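AGR_C_1268p (Agrobacterium tumefaciens str. C58, PDB 2GHS) probably acts as a divalent-metal-dependent gluconolactonase of the SMP-30/regucalcin family and probably binds calcium. Local coordinates at residues T62-H74 / K83-L95. Sequence-based numbering, arbitrary orientation. Where two conformers were deposited one is given.
Sequences TAWWFNILERELH and KTVHALPFMGSAL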
loop_
_atom_site.group_PDB
_atom_site.type_symbol
_atom_site.label_atom_id
_atom_site.label_comp_id
_atom_site.label_asym_id
_atom_site.label_seq_id
_atom_site.Cartn_x
_atom_site.Cartn_y
_atom_site.Cartn_z
ATOM N N THR A 62 -16.140 -1.029 -4.599
ATOM C CA THR A 62 -15.823 -0.605 -3.222
ATOM C C THR A 62 -14.289 -0.451 -2.990
ATOM O O THR A 62 -13.513 -1.341 -3.329
ATOM C CB THR A 62 -16.397 -1.615 -2.203
ATOM O OG1 THR A 62 -17.815 -1.717 -2.382
ATOM C CG2 THR A 62 -16.134 -1.171 -0.796
ATOM N N ALA A 63 -13.886 0.706 -2.489
ATOM C CA ALA A 63 -12.528 0.936 -2.045
ATOM C C ALA A 63 -12.423 0.576 -0.574
ATOM O O ALA A 63 -13.305 0.866 0.222
ATOM C CB ALA A 63 -12.153 2.410 -2.278
ATOM N N TRP A 64 -11.304 -0.032 -0.225
ATOM C CA TRP A 64 -10.996 -0.430 1.124
ATOM C C TRP A 64 -9.636 0.168 1.513
ATOM O O TRP A 64 -8.730 0.283 0.671
ATOM C CB TRP A 64 -10.912 -1.951 1.194
ATOM C CG TRP A 64 -12.183 -2.684 0.878
ATOM C CD1 TRP A 64 -12.597 -3.091 -0.344
ATOM C CD2 TRP A 64 -13.151 -3.152 1.815
ATOM N NE1 TRP A 64 -13.794 -3.764 -0.228
ATOM C CE2 TRP A 64 -14.138 -3.819 1.103
ATOM C CE3 TRP A 64 -13.264 -3.082 3.209
ATOM C CZ2 TRP A 64 -15.248 -4.401 1.731
ATOM C CZ3 TRP A 64 -14.374 -3.666 3.836
ATOM C CH2 TRP A 64 -15.343 -4.314 3.085
ATOM N N TRP A 65 -9.483 0.553 2.781
ATOM C CA TRP A 65 -8.156 0.932 3.302
ATOM C C TRP A 65 -8.143 0.773 4.807
ATOM O O TRP A 65 -9.187 0.461 5.416
ATOM C CB TRP A 65 -7.755 2.359 2.894
ATOM C CG TRP A 65 -8.598 3.448 3.422
ATOM C CD1 TRP A 65 -8.432 4.120 4.606
ATOM C CD2 TRP A 65 -9.721 4.040 2.774
ATOM N NE1 TRP A 65 -9.402 5.083 4.727
ATOM C CE2 TRP A 65 -10.199 5.057 3.611
ATOM C CE3 TRP A 65 -10.373 3.796 1.555
ATOM C CZ2 TRP A 65 -11.310 5.819 3.294
ATOM C CZ3 TRP A 65 -11.480 4.577 1.226
ATOM C CH2 TRP A 65 -11.934 5.565 2.105
ATOM N N PHE A 66 -6.972 0.965 5.415
ATOM C CA PHE A 66 -6.864 0.855 6.835
ATOM C C PHE A 66 -6.507 2.166 7.512
ATOM O O PHE A 66 -5.881 3.034 6.932
ATOM C CB PHE A 66 -5.778 -0.182 7.207
ATOM C CG PHE A 66 -6.066 -1.561 6.738
ATOM C CD1 PHE A 66 -5.652 -1.971 5.468
ATOM C CD2 PHE A 66 -6.703 -2.457 7.562
ATOM C CE1 PHE A 66 -5.915 -3.272 5.023
ATOM C CE2 PHE A 66 -6.987 -3.738 7.138
ATOM C CZ PHE A 66 -6.602 -4.147 5.862
ATOM N N ASN A 67 -6.906 2.264 8.773
ATOM C CA ASN A 67 -6.361 3.249 9.732
ATOM C C ASN A 67 -5.533 2.438 10.710
ATOM O O ASN A 67 -6.064 1.912 11.664
ATOM C CB ASN A 67 -7.475 4.008 10.410
ATOM C CG ASN A 67 -6.986 5.225 11.182
ATOM O OD1 ASN A 67 -5.824 5.576 11.121
ATOM N ND2 ASN A 67 -7.901 5.879 11.900
ATOM N N ILE A 68 -4.247 2.283 10.393
ATOM C CA ILE A 68 -3.463 1.175 10.973
ATOM C C ILE A 68 -3.480 1.213 12.498
ATOM O O ILE A 68 -3.860 0.238 13.162
ATOM C CB ILE A 68 -1.981 1.151 10.480
ATOM C CG1 ILE A 68 -1.894 0.827 8.999
ATOM C CG2 ILE A 68 -1.180 0.074 11.292
ATOM C CD1 ILE A 68 -0.455 0.764 8.516
ATOM N N LEU A 69 -3.053 2.331 13.048
ATOM C CA LEU A 69 -2.817 2.459 14.489
ATOM C C LEU A 69 -4.110 2.447 15.292
ATOM O O LEU A 69 -4.084 2.125 16.449
ATOM C CB LEU A 69 -2.038 3.747 14.787
ATOM C CG LEU A 69 -0.698 3.893 14.026
ATOM C CD1 LEU A 69 -0.004 5.203 14.357
ATOM C CD2 LEU A 69 0.218 2.716 14.335
ATOM N N GLU A 70 -5.249 2.745 14.658
ATOM C CA GLU A 70 -6.553 2.699 15.341
ATOM C C GLU A 70 -7.342 1.392 15.096
ATOM O O GLU A 70 -8.506 1.262 15.523
ATOM C CB GLU A 70 -7.420 3.890 14.921
ATOM C CG GLU A 70 -6.792 5.232 15.266
ATOM C CD GLU A 70 -7.031 5.685 16.704
ATOM O OE1 GLU A 70 -7.283 4.847 17.596
ATOM O OE2 GLU A 70 -6.975 6.912 16.929
ATOM N N ARG A 71 -6.739 0.453 14.382
ATOM C CA ARG A 71 -7.330 -0.887 14.179
ATOM C C ARG A 71 -8.668 -0.803 13.439
ATOM O O ARG A 71 -9.653 -1.377 13.873
ATOM C CB ARG A 71 -7.463 -1.650 15.493
ATOM C CG ARG A 71 -6.180 -1.787 16.267
ATOM C CD ARG A 71 -6.310 -2.745 17.487
ATOM N NE ARG A 71 -7.563 -2.451 18.177
ATOM C CZ ARG A 71 -7.740 -1.505 19.082
ATOM N NH1 ARG A 71 -6.713 -0.863 19.569
ATOM N NH2 ARG A 71 -8.951 -1.257 19.565
ATOM N N GLU A 72 -8.696 -0.004 12.376
ATOM C CA GLU A 72 -9.943 0.128 11.562
ATOM C C GLU A 72 -9.746 -0.274 10.124
ATOM O O GLU A 72 -8.716 0.029 9.542
ATOM C CB GLU A 72 -10.436 1.570 11.560
ATOM C CG GLU A 72 -10.810 2.113 12.910
ATOM C CD GLU A 72 -10.983 3.632 12.911
ATOM O OE1 GLU A 72 -10.544 4.376 11.975
ATOM O OE2 GLU A 72 -11.578 4.089 13.926
ATOM N N LEU A 73 -10.756 -0.917 9.569
ATOM C CA LEU A 73 -10.831 -1.231 8.154
ATOM C C LEU A 73 -11.978 -0.377 7.603
ATOM O O LEU A 73 -13.137 -0.541 8.020
ATOM C CB LEU A 73 -11.169 -2.718 7.945
ATOM C CG LEU A 73 -11.476 -3.220 6.526
ATOM C CD1 LEU A 73 -10.342 -2.974 5.575
ATOM C CD2 LEU A 73 -11.793 -4.688 6.581
ATOM N N HIS A 74 -11.635 0.513 6.669
ATOM C CA HIS A 74 -12.548 1.472 6.075
ATOM C C HIS A 74 -13.020 0.972 4.730
ATOM O O HIS A 74 -12.252 0.404 3.973
ATOM C CB HIS A 74 -11.804 2.816 5.923
ATOM C CG HIS A 74 -11.578 3.473 7.230
ATOM N ND1 HIS A 74 -12.367 4.525 7.651
ATOM C CD2 HIS A 74 -10.757 3.180 8.264
ATOM C CE1 HIS A 74 -11.997 4.878 8.873
ATOM N NE2 HIS A 74 -11.039 4.065 9.277
ATOM N N LYS A 83 -20.060 5.179 3.406
ATOM C CA LYS A 83 -18.841 4.863 4.161
ATOM C C LYS A 83 -19.164 3.957 5.361
ATOM O O LYS A 83 -20.136 4.215 6.080
ATOM C CB LYS A 83 -18.290 6.197 4.624
ATOM C CG LYS A 83 -17.022 6.162 5.339
ATOM C CD LYS A 83 -15.879 5.826 4.396
ATOM C CE LYS A 83 -14.736 5.258 5.194
ATOM N NZ LYS A 83 -14.299 6.170 6.290
ATOM N N THR A 84 -18.381 2.906 5.577
ATOM C CA THR A 84 -18.528 2.027 6.727
ATOM C C THR A 84 -17.183 1.839 7.376
ATOM O O THR A 84 -16.170 1.749 6.687
ATOM C CB THR A 84 -19.106 0.674 6.296
ATOM O OG1 THR A 84 -20.301 0.892 5.539
ATOM C CG2 THR A 84 -19.453 -0.241 7.513
ATOM N N VAL A 85 -17.149 1.835 8.696
ATOM C CA VAL A 85 -15.878 1.607 9.402
ATOM C C VAL A 85 -15.987 0.345 10.254
ATOM O O VAL A 85 -16.928 0.191 11.025
ATOM C CB VAL A 85 -15.499 2.767 10.319
ATOM C CG1 VAL A 85 -14.128 2.486 10.902
ATOM C CG2 VAL A 85 -15.539 4.106 9.575
ATOM N N HIS A 86 -15.034 -0.559 10.087
ATOM C CA HIS A 86 -15.078 -1.870 10.740
ATOM C C HIS A 86 -13.938 -1.920 11.747
ATOM O O HIS A 86 -12.806 -1.674 11.399
ATOM C CB HIS A 86 -14.908 -2.997 9.732
ATOM C CG HIS A 86 -15.887 -2.950 8.598
ATOM N ND1 HIS A 86 -17.159 -3.472 8.695
ATOM C CD2 HIS A 86 -15.790 -2.423 7.347
ATOM C CE1 HIS A 86 -17.796 -3.285 7.548
ATOM N NE2 HIS A 86 -16.990 -2.647 6.717
ATOM N N ALA A 87 -14.269 -2.227 12.979
ATOM C CA ALA A 87 -13.315 -2.327 14.076
ATOM C C ALA A 87 -12.623 -3.686 14.066
ATOM O O ALA A 87 -13.269 -4.728 14.028
ATOM C CB ALA A 87 -14.048 -2.154 15.372
ATOM N N LEU A 88 -11.304 -3.662 14.193
ATOM C CA LEU A 88 -10.511 -4.885 14.190
ATOM C C LEU A 88 -9.852 -5.115 15.553
ATOM O O LEU A 88 -9.536 -4.152 16.274
ATOM C CB LEU A 88 -9.402 -4.721 13.157
ATOM C CG LEU A 88 -9.785 -4.379 11.734
ATOM C CD1 LEU A 88 -8.548 -4.138 10.895
ATOM C CD2 LEU A 88 -10.626 -5.502 11.119
ATOM N N PRO A 89 -9.587 -6.394 15.891
ATOM C CA PRO A 89 -8.890 -6.709 17.121
ATOM C C PRO A 89 -7.348 -6.676 16.930
ATOM O O PRO A 89 -6.649 -7.195 17.783
ATOM C CB PRO A 89 -9.302 -8.165 17.379
ATOM C CG PRO A 89 -9.484 -8.734 16.001
ATOM C CD PRO A 89 -9.895 -7.585 15.096
ATOM N N PHE A 90 -6.854 -6.138 15.807
ATOM C CA PHE A 90 -5.457 -6.087 15.498
ATOM C C PHE A 90 -5.216 -4.905 14.563
ATOM O O PHE A 90 -6.188 -4.258 14.098
ATOM C CB PHE A 90 -4.946 -7.425 14.921
ATOM C CG PHE A 90 -5.795 -8.010 13.820
ATOM C CD1 PHE A 90 -6.129 -7.281 12.712
ATOM C CD2 PHE A 90 -6.288 -9.304 13.935
ATOM C CE1 PHE A 90 -6.919 -7.829 11.673
ATOM C CE2 PHE A 90 -7.059 -9.841 12.933
ATOM C CZ PHE A 90 -7.402 -9.107 11.808
HETATM N N MSE A 91 -3.938 -4.628 14.293
HETATM C CA MSE A 91 -3.588 -3.553 13.380
HETATM C C MSE A 91 -3.470 -4.132 11.993
HETATM O O MSE A 91 -2.429 -4.667 11.611
HETATM C CB MSE A 91 -2.280 -2.834 13.813
HETATM C CG MSE A 91 -2.421 -2.122 15.111
HETATM SE SE MSE A 91 -0.760 -1.111 15.434
HETATM C CE MSE A 91 -1.172 -0.316 17.036
ATOM N N GLY A 92 -4.547 -4.068 11.237
ATOM C CA GLY A 92 -4.477 -4.523 9.844
ATOM C C GLY A 92 -3.721 -3.510 9.019
ATOM O O GLY A 92 -3.886 -2.313 9.227
ATOM N N SER A 93 -2.943 -3.989 8.033
ATOM C CA SER A 93 -2.269 -3.098 7.087
ATOM C C SER A 93 -2.376 -3.435 5.611
ATOM O O SER A 93 -1.987 -2.585 4.794
ATOM C CB SER A 93 -0.810 -2.983 7.433
ATOM O OG SER A 93 -0.179 -4.249 7.232
ATOM N N ALA A 94 -2.872 -4.632 5.263
ATOM C CA ALA A 94 -3.057 -4.999 3.837
ATOM C C ALA A 94 -4.238 -5.890 3.680
ATOM O O ALA A 94 -4.542 -6.680 4.562
ATOM C CB ALA A 94 -1.854 -5.674 3.248
ATOM N N LEU A 95 -4.895 -5.758 2.530
ATOM C CA LEU A 95 -6.105 -6.517 2.236
ATOM C C LEU A 95 -6.023 -7.112 0.825
ATOM O O LEU A 95 -5.672 -6.402 -0.112
ATOM C CB LEU A 95 -7.337 -5.597 2.303
ATOM C CG LEU A 95 -8.747 -6.173 2.209
ATOM C CD1 LEU A 95 -9.144 -6.877 3.506
ATOM C CD2 LEU A 95 -9.787 -5.094 1.888
HETATM O O HOH W 1 -5.917 -1.478 11.027
HETATM O O HOH W 2 -10.874 -2.193 17.518
#
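The Phe-66 ring lies between the backbone of Gly-92 and Ser-93 on one face, with Gly-92 C 3.5 Å above the plane, and Leu-73 CD1 on the opposite face. At its edge sit Leu-88 CD1 and the amide N of Leu-95. Gly-92 presents bare backbone, and the ring lies directly on its peptide.

The His-74 ring carries Val-85 CG1 over one face, a CH-pi contact 4.0 Å from the ring centroid, and is held at both nitrogens close to its own plane. Lys-83 NZ donates to His-74 ND1 (2.9 Å), reached by a chain bent at chi2 (71°) and chi4, while Asp-44 takes the same ammonium in a salt bridge. On the other side His-74 NE2 donates to Glu-72 OE1 (2.8 Å). These bonds at ND1 and NE2 fix the rotation of the imidazole. Glu-72 OE1 also accepts Asn-67 ND2, and the two donors, arriving from opposite faces, hold the carboxylate.

Between strands, Leu-73 and His-86 form an antiparallel hydrogen-bonded pair, Leu-73 N to His-86 O being nearly straight at 174°. Further along, Leu-88 N donates to Arg-71 O (2.8 Å), and Arg-71 NE returns a bond to Leu-88 O (3.2 Å) in the guanidinium plane; a water joins Arg-71 NH2 to the same carbonyl. Beyond the turn, selenomethionine Met-91 lays CG against Ile-68 O and SE near Leu-69 CD2.

Strands 62-67, 72-77 and 82-87 are the successive antiparallel strands that follow 51-57 in one propeller blade; the chain then crosses to 92-99, the first strand of the next, with Phe-66 packed at the junction. This is the blade-to-blade step of the SMP-30 beta-propeller, where Ile-68 borders Glu-52 and Arg-135, the predicted metal and substrate sites.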